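Oxidoreductase, iron/ascorbate family (Shewanella oneidensis, PDB 3ON7) probably uses iron(II), 2-oxoglutarate and dioxygen to form ethylene and to oxidise L-arginine to guanidine and glutamate semialdehyde. Local coordinates at residues 167-172 / 232-237; 154-159 / 242-247; 173-178 / 226-231; 25-30 / 211-216. One frame throughout, in Å; residues are numbered along the deposited sequence. Where two conformers were deposited one is given.

The four contacts belong to the two main sheets of a double-stranded beta-helix, the fold of the 2-oxoglutarate oxygenases. Contacts 1 and 3 follow one another along strand 169-174, with centres about 17 Å apart. Contact 3 gathers His174, Asp176 and His231, which probably form the iron site. Contact 4 adjoins it, with centres about 9 Å apart, and Ser228 OG of contact 3 is 2.7 Å from Asp216 OD1 of contact 4. Contact 2 lies in the larger sheet, as does contact 4, but on the opposite side of the chain's centre. Contacts 1 and 2 meet where two like charges come close, Arg170 NE being 3.2 Å from Arg245 NH1. Bound glycerol lies near Val233 and near Arg245.

Contact 1 (167-172 / 232-237); sequences GAIRAA and RVINPE
Asn235 and Arg170 form the polar centre of this contact. The guanidinium comes in side-on, and two of its nitrogens share one oxygen. Arg170 NE is 2.7 Å from Asn235 OD1, in the carbonyl plane and on a lone pair. Arg170 NH2 reaches the same Asn235 OD1 at 2.9 Å, from above that plane. The guanidinium and amide planes stand 86° apart. The arginine chain runs straight to CD and then bends (chi3 -64°), which turns its NE edge to the asparagine. On its other side the amide donates from Asn235 ND2 to Gly167 O, 3.0 Å away.

The backbone bonds pair strands 169-174 and 231-234. Val233 O accepts from Arg170 N at 2.8 Å and from Ala171 N at 3.1 Å. Two residues thus face one, a classic beta bulge. Val233 N donates back to Ala171 O, and Asn235 N donates to Ala168 O.

Apolar contacts are few. Ala171 CB lies 4.1 Å from Val233 CB, and Ile169 meets Ile234 only loosely.

With an alanine here in place of Asn235 both amide ends are gone, and the Arg170 guanidinium would probably be freer to turn, with Gly167 O left without this donor. Arg170 also makes a cation-pi contact with Tyr157. The chemistry implies that one neutral amide ties Gly167 to a buried cation, just where the bulge bends the edge strand of the four-stranded sheet.

Contact 2 (154-159 / 242-247); sequences ILHYPP and TKSRIS
Ser247, Pro159 and Arg245 bury the largest areas against the partner segment, and they are spread along its length. Ser247 pairs with Leu155 at one end of the contact. Leu155 N donates to Ser247 O at 2.9 Å, and Ser247 N donates back to Leu155 O. Ser247 lies on the face of Leu155, Tyr157 and Arg245, and its OG is 3.6 Å from Leu155 CB.

Arg245 is the next hydrogen-bonded partner, opposite Tyr157. Tyr157 N is 3.0 Å from Arg245 O, and Arg245 N is 3.1 Å from Tyr157 O. Arg245 O also lies at the edge of the tyrosine ring. The guanidinium leads away from strand 151-157 to Arg170, a like charge close by, and a long, weak ion pair links it to Glu188.

Pro159 closes the other end. Its CB rests 3.2 Å from Thr242 O, and its CD sits 3.3 Å from Ser244 OG. That hydroxyl also meets the edge of the His156 ring, where His156 NE2 and Ser244 OG share a nearly straight hydrogen bond of 2.9 Å. His156 ND1 is held by Glu88, which fixes the ring from its other nitrogen. Ile246 CD1 packs 3.8 Å from His156 CD2, on the face towards helix 37-51.

The two faces of the pairing therefore differ in chemistry. One is tied by a buried histidine bonded to a serine of the adjoining loop. The other presents Arg245 and Ser247, which match the Arg-X-Ser motif that binds the far carboxylate of 2-oxoglutarate in relatives. A glycerol bound near Arg245 is consistent with such a pocket.

Contact 3 (173-178 / 226-231); sequences AHEDIN and FPSTSH
His231 crosses His174 obliquely, and its ring is central to the contact. The two residues form an antiparallel hydrogen-bonded pair, which brings the rings together: His174 N donates to His231 O at 2.9 Å, and His231 N to His174 O. From CB the ring swings inward, because CG stands between the backbone N and the carbonyl carbon (chi1 51°). His174 O sits over one face, on the ND1-CE1 side, 3.2 Å from His231 ND1 at a poor angle. His231 ND1 donates instead to Thr229 O at 3.0 Å, exactly in the ring plane. That bond fixes the turn of the ring. His231 CE1 lies 3.4 Å from His174 O and 3.5 Å from Asp176 OD1. On the other branch, His231 CD2 is 3.4 Å from His174 NE2. At the tip, His231 NE2 is 3.0 Å from His174 NE2, without hydrogen-bond geometry, and 3.4 Å from Asp176 OD1.

At the ring edge, near its plane, water 3 joins Asp176 N, Ser228 OG and Thr229 O. His174 ND1 is held by Ala172 O, and Asp176 OD2 by Thr181.

A phenylalanine here has no ring nitrogen, so the ring would probably be freer to turn and the probable metal site would lack a ligand. The converging nitrogens and carboxylate are consistent with an iron site left empty in the model, the His-X-Asp...His facial triad of this family.

Contact 4 (25-30 / 211-216); sequences TGFGVL and IINIGD
Ile211 meets the Phe27 ring at its edge, CG2 being 3.5 Å from Phe27 CD2. The far end of the same isoleucine, CD1, touches Val29 CG1 at 3.7 Å. Asn213 lies over one face of the Phe27 ring, its CB making a CH-pi contact. The two side chains run side by side and point the same way. Asn213 CG stands between its backbone N and carbonyl carbon (chi1 73°), which carries the amide towards the CZ rim. The amide plane lies 14° from that of the ring. On the opposite face of the sheet Leu30 CD1 meets Ile212 CD1 at 4.0 Å.

Backbone bonds set this register. Gly28 N donates to Ile212 O, and Ile212 N to Gly28 O, each at 2.8 Å. Ile214 N donates to Gly26 O at 3.0 Å. Water 4 also bridges Gly26 O and Ile214 O. Gly26 has a positive phi (84°) as the chain leaves helix 14-25. An ST turn, in which Phe27 N donates to Thr25 OG1, steadies that corner.

Further out, Asn213 ND2 donates to Asp176 OD2, so the asparagine is second shell to the probable iron site. Phe27 meets the His231 ring edge-to-face.

In the larger sheet, strand 27-31 lies between strands 6-8 and 210-214, and strand 180-184 follows on the far side of 210-214. Helices 14-25 and 103-126 pack on the face carrying Leu30 and Ile212. Strand 191-194 of the four-stranded sheet touches Phe27 and Ile211 on the other.

Contact 1 (167-172 / 232-237)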
loop_
_atom_site.group_PDB
_atom_site.type_symbol
_atom_site.label_atom_id
_atom_site.label_comp_id
_atom_site.label_asym_id
_atom_site.label_seq_id
_atom_site.Cartn_x
_atom_site.Cartn_y
_atom_site.Cartn_z
ATOM N N GLY B 167 27.243 11.879 13.811
ATOM C CA GLY B 167 26.599 13.186 13.858
ATOM C C GLY B 167 26.195 13.578 15.267
ATOM O O GLY B 167 26.081 12.721 16.150
ATOM N N ALA B 168 25.962 14.873 15.475
ATOM C CA ALA B 168 25.464 15.369 16.764
ATOM C C ALA B 168 24.046 14.860 17.091
ATOM O O ALA B 168 23.654 14.813 18.256
ATOM C CB ALA B 168 25.504 16.870 16.794
ATOM N N ILE B 169 23.289 14.473 16.068
ATOM C CA ILE B 169 21.917 14.000 16.258
ATOM C C ILE B 169 21.777 12.562 15.746
ATOM O O ILE B 169 22.083 12.282 14.604
ATOM C CB ILE B 169 20.904 14.918 15.527
ATOM C CG1 ILE B 169 20.941 16.321 16.108
ATOM C CG2 ILE B 169 19.506 14.388 15.660
ATOM C CD1 ILE B 169 20.121 17.304 15.313
ATOM N N ARG B 170 21.314 11.670 16.612
ATOM C CA ARG B 170 21.168 10.253 16.312
ATOM C C ARG B 170 19.777 9.980 15.774
ATOM O O ARG B 170 19.626 9.328 14.743
ATOM C CB ARG B 170 21.406 9.411 17.581
ATOM C CG ARG B 170 21.310 7.885 17.388
ATOM C CD ARG B 170 21.618 7.104 18.671
ATOM N NE ARG B 170 22.992 7.295 19.136
ATOM C CZ ARG B 170 23.966 6.378 19.115
ATOM N NH1 ARG B 170 23.762 5.146 18.668
ATOM N NH2 ARG B 170 25.164 6.697 19.572
ATOM N N ALA B 171 18.757 10.439 16.494
ATOM C CA ALA B 171 17.385 10.386 15.983
ATOM C C ALA B 171 16.766 11.806 15.903
ATOM O O ALA B 171 16.687 12.506 16.906
ATOM C CB ALA B 171 16.529 9.443 16.842
ATOM N N ALA B 172 16.352 12.214 14.700
ATOM C CA ALA B 172 15.747 13.534 14.460
ATOM C C ALA B 172 14.510 13.796 15.316
ATOM O O ALA B 172 13.782 12.857 15.681
ATOM C CB ALA B 172 15.354 13.666 12.998
ATOM N N ARG B 232 13.783 14.015 20.542
ATOM C CA ARG B 232 14.924 13.579 19.722
ATOM C C ARG B 232 15.974 12.845 20.550
ATOM O O ARG B 232 15.898 12.823 21.780
ATOM C CB ARG B 232 15.587 14.793 19.051
ATOM C CG ARG B 232 16.290 15.723 20.026
ATOM C CD ARG B 232 16.903 16.915 19.368
ATOM N NE ARG B 232 17.673 17.712 20.316
ATOM C CZ ARG B 232 18.476 18.720 19.979
ATOM N NH1 ARG B 232 18.616 19.082 18.704
ATOM N NH2 ARG B 232 19.158 19.364 20.918
ATOM N N VAL B 233 16.957 12.247 19.883
ATOM C CA VAL B 233 18.105 11.682 20.588
ATOM C C VAL B 233 19.373 12.320 20.033
ATOM O O VAL B 233 19.665 12.191 18.842
ATOM C CB VAL B 233 18.176 10.122 20.486
ATOM C CG1 VAL B 233 19.413 9.579 21.219
ATOM C CG2 VAL B 233 16.915 9.494 21.034
ATOM N N ILE B 234 20.123 13.023 20.887
ATOM C CA ILE B 234 21.421 13.585 20.473
ATOM C C ILE B 234 22.538 12.643 20.920
ATOM O O ILE B 234 22.297 11.755 21.730
ATOM C CB ILE B 234 21.654 15.037 20.988
ATOM C CG1 ILE B 234 21.727 15.119 22.522
ATOM C CG2 ILE B 234 20.587 15.949 20.468
ATOM C CD1 ILE B 234 22.304 16.446 23.050
ATOM N N ASN B 235 23.724 12.811 20.347
ATOM C CA ASN B 235 24.954 12.106 20.787
ATOM C C ASN B 235 25.818 13.124 21.508
ATOM O O ASN B 235 26.588 13.847 20.878
ATOM C CB ASN B 235 25.743 11.508 19.605
ATOM C CG ASN B 235 25.036 10.331 18.954
ATOM O OD1 ASN B 235 24.506 9.472 19.635
ATOM N ND2 ASN B 235 25.013 10.302 17.626
ATOM N N PRO B 236 25.654 13.229 22.832
ATOM C CA PRO B 236 26.368 14.266 23.547
ATOM C C PRO B 236 27.855 13.953 23.625
ATOM O O PRO B 236 28.255 12.828 23.369
ATOM C CB PRO B 236 25.712 14.267 24.934
ATOM C CG PRO B 236 25.114 12.947 25.092
ATOM C CD PRO B 236 24.761 12.461 23.717
ATOM N N GLU B 237 28.649 14.967 23.946
ATOM C CA GLU B 237 30.085 14.851 24.017
ATOM C C GLU B 237 30.420 13.705 24.963
ATOM O O GLU B 237 29.872 13.619 26.048
ATOM C CB GLU B 237 30.687 16.188 24.481
ATOM C CG GLU B 237 32.193 16.214 24.652
ATOM C CD GLU B 237 32.968 15.863 23.386
ATOM O OE1 GLU B 237 32.598 16.351 22.285
ATOM O OE2 GLU B 237 33.965 15.109 23.508
#

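Contact 2 (154-159 / 242-247)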
loop_
_atom_site.group_PDB
_atom_site.type_symbol
_atom_site.label_atom_id
_atom_site.label_comp_id
_atom_site.label_asym_id
_atom_site.label_seq_id
_atom_site.Cartn_x
_atom_site.Cartn_y
_atom_site.Cartn_z
ATOM N N ILE B 154 12.474 -3.119 17.745
ATOM C CA ILE B 154 13.777 -3.328 18.374
ATOM C C ILE B 154 14.822 -2.675 17.485
ATOM O O ILE B 154 15.059 -3.140 16.373
ATOM C CB ILE B 154 14.043 -4.826 18.580
ATOM C CG1 ILE B 154 12.866 -5.424 19.348
ATOM C CG2 ILE B 154 15.418 -5.085 19.317
ATOM C CD1 ILE B 154 13.006 -6.849 19.759
ATOM N N LEU B 155 15.415 -1.574 17.978
ATOM C CA LEU B 155 16.364 -0.776 17.203
ATOM C C LEU B 155 17.798 -1.134 17.559
ATOM O O LEU B 155 18.120 -1.319 18.736
ATOM C CB LEU B 155 16.142 0.717 17.472
ATOM C CG LEU B 155 15.001 1.340 16.670
ATOM C CD1 LEU B 155 15.522 1.934 15.387
ATOM C CD2 LEU B 155 13.919 0.307 16.364
ATOM N N HIS B 156 18.658 -1.232 16.538
ATOM C CA HIS B 156 20.082 -1.451 16.742
ATOM C C HIS B 156 20.918 -0.479 15.917
ATOM O O HIS B 156 20.863 -0.507 14.698
ATOM C CB HIS B 156 20.501 -2.873 16.407
ATOM C CG HIS B 156 21.985 -3.095 16.507
ATOM N ND1 HIS B 156 22.733 -3.634 15.482
ATOM C CD2 HIS B 156 22.857 -2.834 17.511
ATOM C CE1 HIS B 156 24.002 -3.708 15.857
ATOM N NE2 HIS B 156 24.100 -3.229 17.085
ATOM N N TYR B 157 21.664 0.383 16.607
ATOM C CA TYR B 157 22.660 1.225 15.997
ATOM C C TYR B 157 23.991 0.534 16.082
ATOM O O TYR B 157 24.560 0.451 17.164
ATOM C CB TYR B 157 22.762 2.553 16.731
ATOM C CG TYR B 157 21.509 3.371 16.660
ATOM C CD1 TYR B 157 20.476 3.189 17.582
ATOM C CD2 TYR B 157 21.356 4.334 15.673
ATOM C CE1 TYR B 157 19.329 3.949 17.517
ATOM C CE2 TYR B 157 20.206 5.093 15.594
ATOM C CZ TYR B 157 19.198 4.898 16.512
ATOM O OH TYR B 157 18.082 5.671 16.425
ATOM N N PRO B 158 24.512 0.050 14.946
ATOM C CA PRO B 158 25.815 -0.626 14.984
ATOM C C PRO B 158 27.009 0.294 15.270
ATOM O O PRO B 158 26.942 1.503 15.023
ATOM C CB PRO B 158 25.959 -1.221 13.566
ATOM C CG PRO B 158 24.572 -1.215 12.984
ATOM C CD PRO B 158 23.890 -0.025 13.610
ATOM N N PRO B 159 28.117 -0.288 15.763
ATOM C CA PRO B 159 29.330 0.472 15.972
ATOM C C PRO B 159 29.812 1.114 14.695
ATOM O O PRO B 159 29.642 0.547 13.634
ATOM C CB PRO B 159 30.364 -0.583 16.402
ATOM C CG PRO B 159 29.638 -1.834 16.613
ATOM C CD PRO B 159 28.310 -1.735 15.971
ATOM N N THR B 242 32.030 3.595 18.837
ATOM C CA THR B 242 32.324 2.179 18.622
ATOM C C THR B 242 31.430 1.232 19.415
ATOM O O THR B 242 31.579 0.024 19.301
ATOM C CB THR B 242 33.807 1.847 18.965
ATOM O OG1 THR B 242 34.020 1.998 20.369
ATOM C CG2 THR B 242 34.744 2.766 18.235
ATOM N N LYS B 243 30.508 1.753 20.218
ATOM C CA LYS B 243 29.571 0.889 20.952
ATOM C C LYS B 243 28.221 0.763 20.265
ATOM O O LYS B 243 27.676 1.756 19.766
ATOM C CB LYS B 243 29.357 1.392 22.378
ATOM C CG LYS B 243 30.627 1.547 23.183
ATOM C CD LYS B 243 31.499 0.294 23.137
ATOM C CE LYS B 243 32.653 0.353 24.125
ATOM N NZ LYS B 243 33.222 -1.017 24.350
ATOM N N SER B 244 27.694 -0.459 20.259
ATOM C CA SER B 244 26.336 -0.729 19.803
ATOM C C SER B 244 25.344 -0.104 20.773
ATOM O O SER B 244 25.631 0.039 21.967
ATOM C CB SER B 244 26.057 -2.229 19.765
ATOM O OG SER B 244 26.580 -2.861 18.609
ATOM N N ARG B 245 24.184 0.273 20.264
ATOM C CA ARG B 245 23.064 0.644 21.131
ATOM C C ARG B 245 21.813 -0.107 20.708
ATOM O O ARG B 245 21.438 -0.101 19.537
ATOM C CB ARG B 245 22.791 2.140 21.082
ATOM C CG ARG B 245 21.693 2.572 22.052
ATOM C CD ARG B 245 21.538 4.077 22.129
ATOM N NE ARG B 245 22.765 4.750 22.549
ATOM C CZ ARG B 245 22.935 6.063 22.531
ATOM N NH1 ARG B 245 21.948 6.849 22.123
ATOM N NH2 ARG B 245 24.094 6.598 22.911
ATOM N N ILE B 246 21.188 -0.759 21.673
ATOM C CA ILE B 246 19.922 -1.465 21.484
ATOM C C ILE B 246 18.890 -0.639 22.240
ATOM O O ILE B 246 19.202 -0.089 23.299
ATOM C CB ILE B 246 19.988 -2.892 22.068
ATOM C CG1 ILE B 246 20.940 -3.762 21.231
ATOM C CG2 ILE B 246 18.599 -3.529 22.171
ATOM C CD1 ILE B 246 20.355 -4.290 19.934
ATOM N N SER B 247 17.698 -0.497 21.669
ATOM C CA SER B 247 16.554 0.093 22.388
ATOM C C SER B 247 15.231 -0.573 21.973
ATOM O O SER B 247 15.139 -1.132 20.881
ATOM C CB SER B 247 16.494 1.600 22.186
ATOM O OG SER B 247 16.212 1.895 20.851
HETATM O O HOH W 1 25.894 3.375 18.367
#

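Contact 3 (173-178 / 226-231)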
loop_
_atom_site.group_PDB
_atom_site.type_symbol
_atom_site.label_atom_id
_atom_site.label_comp_id
_atom_site.label_asym_id
_atom_site.label_seq_id
_atom_site.Cartn_x
_atom_site.Cartn_y
_atom_site.Cartn_z
ATOM N N ALA B 173 14.283 15.080 15.613
ATOM C CA ALA B 173 13.070 15.543 16.309
ATOM C C ALA B 173 11.834 15.037 15.600
ATOM O O ALA B 173 11.687 15.223 14.403
ATOM C CB ALA B 173 13.020 17.079 16.381
ATOM N N HIS B 174 10.947 14.404 16.357
ATOM C CA HIS B 174 9.718 13.867 15.809
ATOM C C HIS B 174 8.658 13.761 16.895
ATOM O O HIS B 174 8.970 13.793 18.111
ATOM C CB HIS B 174 9.981 12.469 15.238
ATOM C CG HIS B 174 10.403 11.470 16.277
ATOM N ND1 HIS B 174 11.686 11.423 16.792
ATOM C CD2 HIS B 174 9.703 10.501 16.924
ATOM C CE1 HIS B 174 11.764 10.457 17.693
ATOM N NE2 HIS B 174 10.580 9.874 17.783
ATOM N N GLU B 175 7.423 13.569 16.451
ATOM C CA GLU B 175 6.335 13.177 17.327
ATOM C C GLU B 175 5.852 11.767 17.034
ATOM O O GLU B 175 5.963 11.286 15.928
ATOM C CB GLU B 175 5.173 14.137 17.184
ATOM C CG GLU B 175 5.507 15.522 17.689
ATOM C CD GLU B 175 5.431 16.567 16.608
ATOM O OE1 GLU B 175 5.949 16.334 15.483
ATOM O OE2 GLU B 175 4.832 17.621 16.896
ATOM N N ASP B 176 5.337 11.098 18.052
ATOM C CA ASP B 176 4.693 9.821 17.858
ATOM C C ASP B 176 3.256 10.064 17.463
ATOM O O ASP B 176 2.611 10.964 17.983
ATOM C CB ASP B 176 4.742 8.999 19.135
ATOM C CG ASP B 176 6.169 8.572 19.503
ATOM O OD1 ASP B 176 7.102 8.717 18.658
ATOM O OD2 ASP B 176 6.343 8.109 20.647
ATOM N N ILE B 177 2.762 9.264 16.527
ATOM C CA ILE B 177 1.379 9.377 16.094
ATOM C C ILE B 177 0.412 8.628 16.985
ATOM O O ILE B 177 -0.784 8.897 16.962
ATOM C CB ILE B 177 1.218 8.864 14.649
ATOM C CG1 ILE B 177 -0.025 9.508 14.000
ATOM C CG2 ILE B 177 1.176 7.339 14.600
ATOM C CD1 ILE B 177 -0.310 8.994 12.575
ATOM N N ASN B 178 0.920 7.665 17.752
ATOM C CA ASN B 178 0.062 6.661 18.388
ATOM C C ASN B 178 -0.537 7.145 19.718
ATOM O O ASN B 178 -0.617 8.350 19.953
ATOM C CB ASN B 178 0.854 5.372 18.551
ATOM C CG ASN B 178 2.179 5.602 19.221
ATOM O OD1 ASN B 178 3.063 6.184 18.615
ATOM N ND2 ASN B 178 2.300 5.222 20.486
ATOM N N PHE B 226 -3.604 16.607 26.949
ATOM C CA PHE B 226 -2.327 15.906 27.003
ATOM C C PHE B 226 -1.574 16.158 25.709
ATOM O O PHE B 226 -2.015 15.730 24.657
ATOM C CB PHE B 226 -2.539 14.404 27.216
ATOM C CG PHE B 226 -3.060 14.063 28.583
ATOM C CD1 PHE B 226 -2.276 14.281 29.710
ATOM C CD2 PHE B 226 -4.330 13.551 28.753
ATOM C CE1 PHE B 226 -2.750 13.983 30.978
ATOM C CE2 PHE B 226 -4.817 13.255 30.025
ATOM C CZ PHE B 226 -4.022 13.465 31.135
ATOM N N PRO B 227 -0.435 16.861 25.776
ATOM C CA PRO B 227 0.263 17.187 24.536
ATOM C C PRO B 227 1.125 16.041 23.993
ATOM O O PRO B 227 1.770 15.339 24.780
ATOM C CB PRO B 227 1.121 18.384 24.931
ATOM C CG PRO B 227 1.416 18.146 26.401
ATOM C CD PRO B 227 0.138 17.563 26.932
ATOM N N SER B 228 1.113 15.862 22.669
ATOM C CA SER B 228 2.083 15.016 21.976
ATOM C C SER B 228 3.282 15.870 21.646
ATOM O O SER B 228 3.195 16.765 20.819
ATOM C CB SER B 228 1.512 14.455 20.682
ATOM O OG SER B 228 2.504 13.717 19.972
ATOM N N THR B 229 4.396 15.587 22.304
ATOM C CA THR B 229 5.549 16.498 22.342
ATOM C C THR B 229 6.725 15.974 21.479
ATOM O O THR B 229 6.953 14.755 21.332
ATOM C CB THR B 229 6.017 16.725 23.820
ATOM O OG1 THR B 229 4.920 17.190 24.606
ATOM C CG2 THR B 229 7.123 17.753 23.911
ATOM N N SER B 230 7.438 16.932 20.900
ATOM C CA SER B 230 8.549 16.674 20.024
ATOM C C SER B 230 9.734 16.208 20.856
ATOM O O SER B 230 10.135 16.891 21.825
ATOM C CB SER B 230 8.908 17.965 19.273
ATOM O OG SER B 230 10.003 17.784 18.395
ATOM N N HIS B 231 10.298 15.069 20.460
ATOM C CA HIS B 231 11.471 14.514 21.111
ATOM C C HIS B 231 12.519 14.050 20.097
ATOM O O HIS B 231 12.172 13.725 18.950
ATOM C CB HIS B 231 11.080 13.364 22.032
ATOM C CG HIS B 231 10.228 12.323 21.388
ATOM N ND1 HIS B 231 8.898 12.526 21.083
ATOM C CD2 HIS B 231 10.509 11.053 21.020
ATOM C CE1 HIS B 231 8.408 11.426 20.540
ATOM N NE2 HIS B 231 9.367 10.522 20.487
HETATM O O HOH W 2 8.859 17.241 15.995
HETATM O O HOH W 3 5.318 12.703 20.617
#

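Contact 4 (25-30 / 211-216)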
loop_
_atom_site.group_PDB
_atom_site.type_symbol
_atom_site.label_atom_id
_atom_site.label_comp_id
_atom_site.label_asym_id
_atom_site.label_seq_id
_atom_site.Cartn_x
_atom_site.Cartn_y
_atom_site.Cartn_z
ATOM N N THR B 25 4.424 18.205 30.180
ATOM C CA THR B 25 5.549 18.053 29.247
ATOM C C THR B 25 5.320 17.052 28.119
ATOM O O THR B 25 6.143 16.963 27.219
ATOM C CB THR B 25 6.827 17.554 29.969
ATOM O OG1 THR B 25 6.667 16.166 30.312
ATOM C CG2 THR B 25 7.124 18.373 31.204
ATOM N N GLY B 26 4.250 16.259 28.183
ATOM C CA GLY B 26 4.038 15.181 27.207
ATOM C C GLY B 26 4.759 13.884 27.535
ATOM O O GLY B 26 4.560 12.889 26.851
ATOM N N PHE B 27 5.568 13.897 28.597
ATOM C CA PHE B 27 6.428 12.780 28.979
ATOM C C PHE B 27 6.360 12.519 30.481
ATOM O O PHE B 27 6.109 13.428 31.276
ATOM C CB PHE B 27 7.892 13.070 28.621
ATOM C CG PHE B 27 8.269 12.653 27.228
ATOM C CD1 PHE B 27 7.740 13.316 26.118
ATOM C CD2 PHE B 27 9.162 11.604 27.020
ATOM C CE1 PHE B 27 8.077 12.934 24.854
ATOM C CE2 PHE B 27 9.507 11.223 25.754
ATOM C CZ PHE B 27 8.970 11.885 24.665
ATOM N N GLY B 28 6.626 11.270 30.845
ATOM C CA GLY B 28 6.711 10.854 32.234
ATOM C C GLY B 28 7.812 9.837 32.369
ATOM O O GLY B 28 7.987 9.004 31.496
ATOM N N VAL B 29 8.570 9.908 33.456
ATOM C CA VAL B 29 9.692 9.007 33.676
ATOM C C VAL B 29 9.405 8.190 34.945
ATOM O O VAL B 29 9.146 8.768 35.981
ATOM C CB VAL B 29 10.981 9.826 33.843
ATOM C CG1 VAL B 29 12.168 8.926 34.104
ATOM C CG2 VAL B 29 11.216 10.702 32.627
ATOM N N LEU B 30 9.407 6.860 34.852
ATOM C CA LEU B 30 9.154 6.012 36.012
ATOM C C LEU B 30 10.369 5.183 36.391
ATOM O O LEU B 30 10.929 4.495 35.537
ATOM C CB LEU B 30 7.990 5.061 35.750
ATOM C CG LEU B 30 6.577 5.632 35.771
ATOM C CD1 LEU B 30 5.595 4.530 35.385
ATOM C CD2 LEU B 30 6.242 6.220 37.112
ATOM N N ILE B 211 10.426 5.345 30.208
ATOM C CA ILE B 211 9.991 6.660 29.710
ATOM C C ILE B 211 8.706 6.468 28.954
ATOM O O ILE B 211 8.604 5.568 28.117
ATOM C CB ILE B 211 11.038 7.293 28.751
ATOM C CG1 ILE B 211 12.444 7.073 29.285
ATOM C CG2 ILE B 211 10.771 8.817 28.516
ATOM C CD1 ILE B 211 12.614 7.371 30.759
ATOM N N ILE B 212 7.709 7.276 29.274
ATOM C CA ILE B 212 6.402 7.154 28.665
ATOM C C ILE B 212 5.994 8.487 28.092
ATOM O O ILE B 212 6.101 9.515 28.766
ATOM C CB ILE B 212 5.360 6.693 29.688
ATOM C CG1 ILE B 212 5.734 5.301 30.229
ATOM C CG2 ILE B 212 3.959 6.653 29.073
ATOM C CD1 ILE B 212 6.366 5.344 31.574
ATOM N N ASN B 213 5.511 8.480 26.848
ATOM C CA ASN B 213 5.081 9.712 26.221
ATOM C C ASN B 213 3.731 9.606 25.501
ATOM O O ASN B 213 3.348 8.546 25.006
ATOM C CB ASN B 213 6.190 10.267 25.331
ATOM C CG ASN B 213 6.378 9.483 24.041
ATOM O OD1 ASN B 213 7.030 8.426 24.005
ATOM N ND2 ASN B 213 5.843 10.024 22.954
ATOM N N ILE B 214 2.994 10.712 25.550
ATOM C CA ILE B 214 1.737 10.917 24.834
ATOM C C ILE B 214 2.033 10.950 23.343
ATOM O O ILE B 214 3.042 11.536 22.937
ATOM C CB ILE B 214 1.154 12.303 25.187
ATOM C CG1 ILE B 214 0.865 12.418 26.682
ATOM C CG2 ILE B 214 -0.129 12.639 24.336
ATOM C CD1 ILE B 214 -0.159 11.411 27.242
ATOM N N GLY B 215 1.158 10.340 22.543
ATOM C CA GLY B 215 1.232 10.394 21.072
ATOM C C GLY B 215 0.047 11.164 20.479
ATOM O O GLY B 215 -0.937 11.451 21.186
ATOM N N ASP B 216 0.140 11.511 19.189
ATOM C CA ASP B 216 -0.853 12.390 18.551
ATOM C C ASP B 216 -2.297 11.952 18.744
ATOM O O ASP B 216 -3.193 12.787 18.908
ATOM C CB ASP B 216 -0.598 12.513 17.047
ATOM C CG ASP B 216 0.608 13.349 16.741
ATOM O OD1 ASP B 216 1.108 13.980 17.695
ATOM O OD2 ASP B 216 1.060 13.359 15.569
HETATM O O HOH W 4 4.808 13.217 24.230
#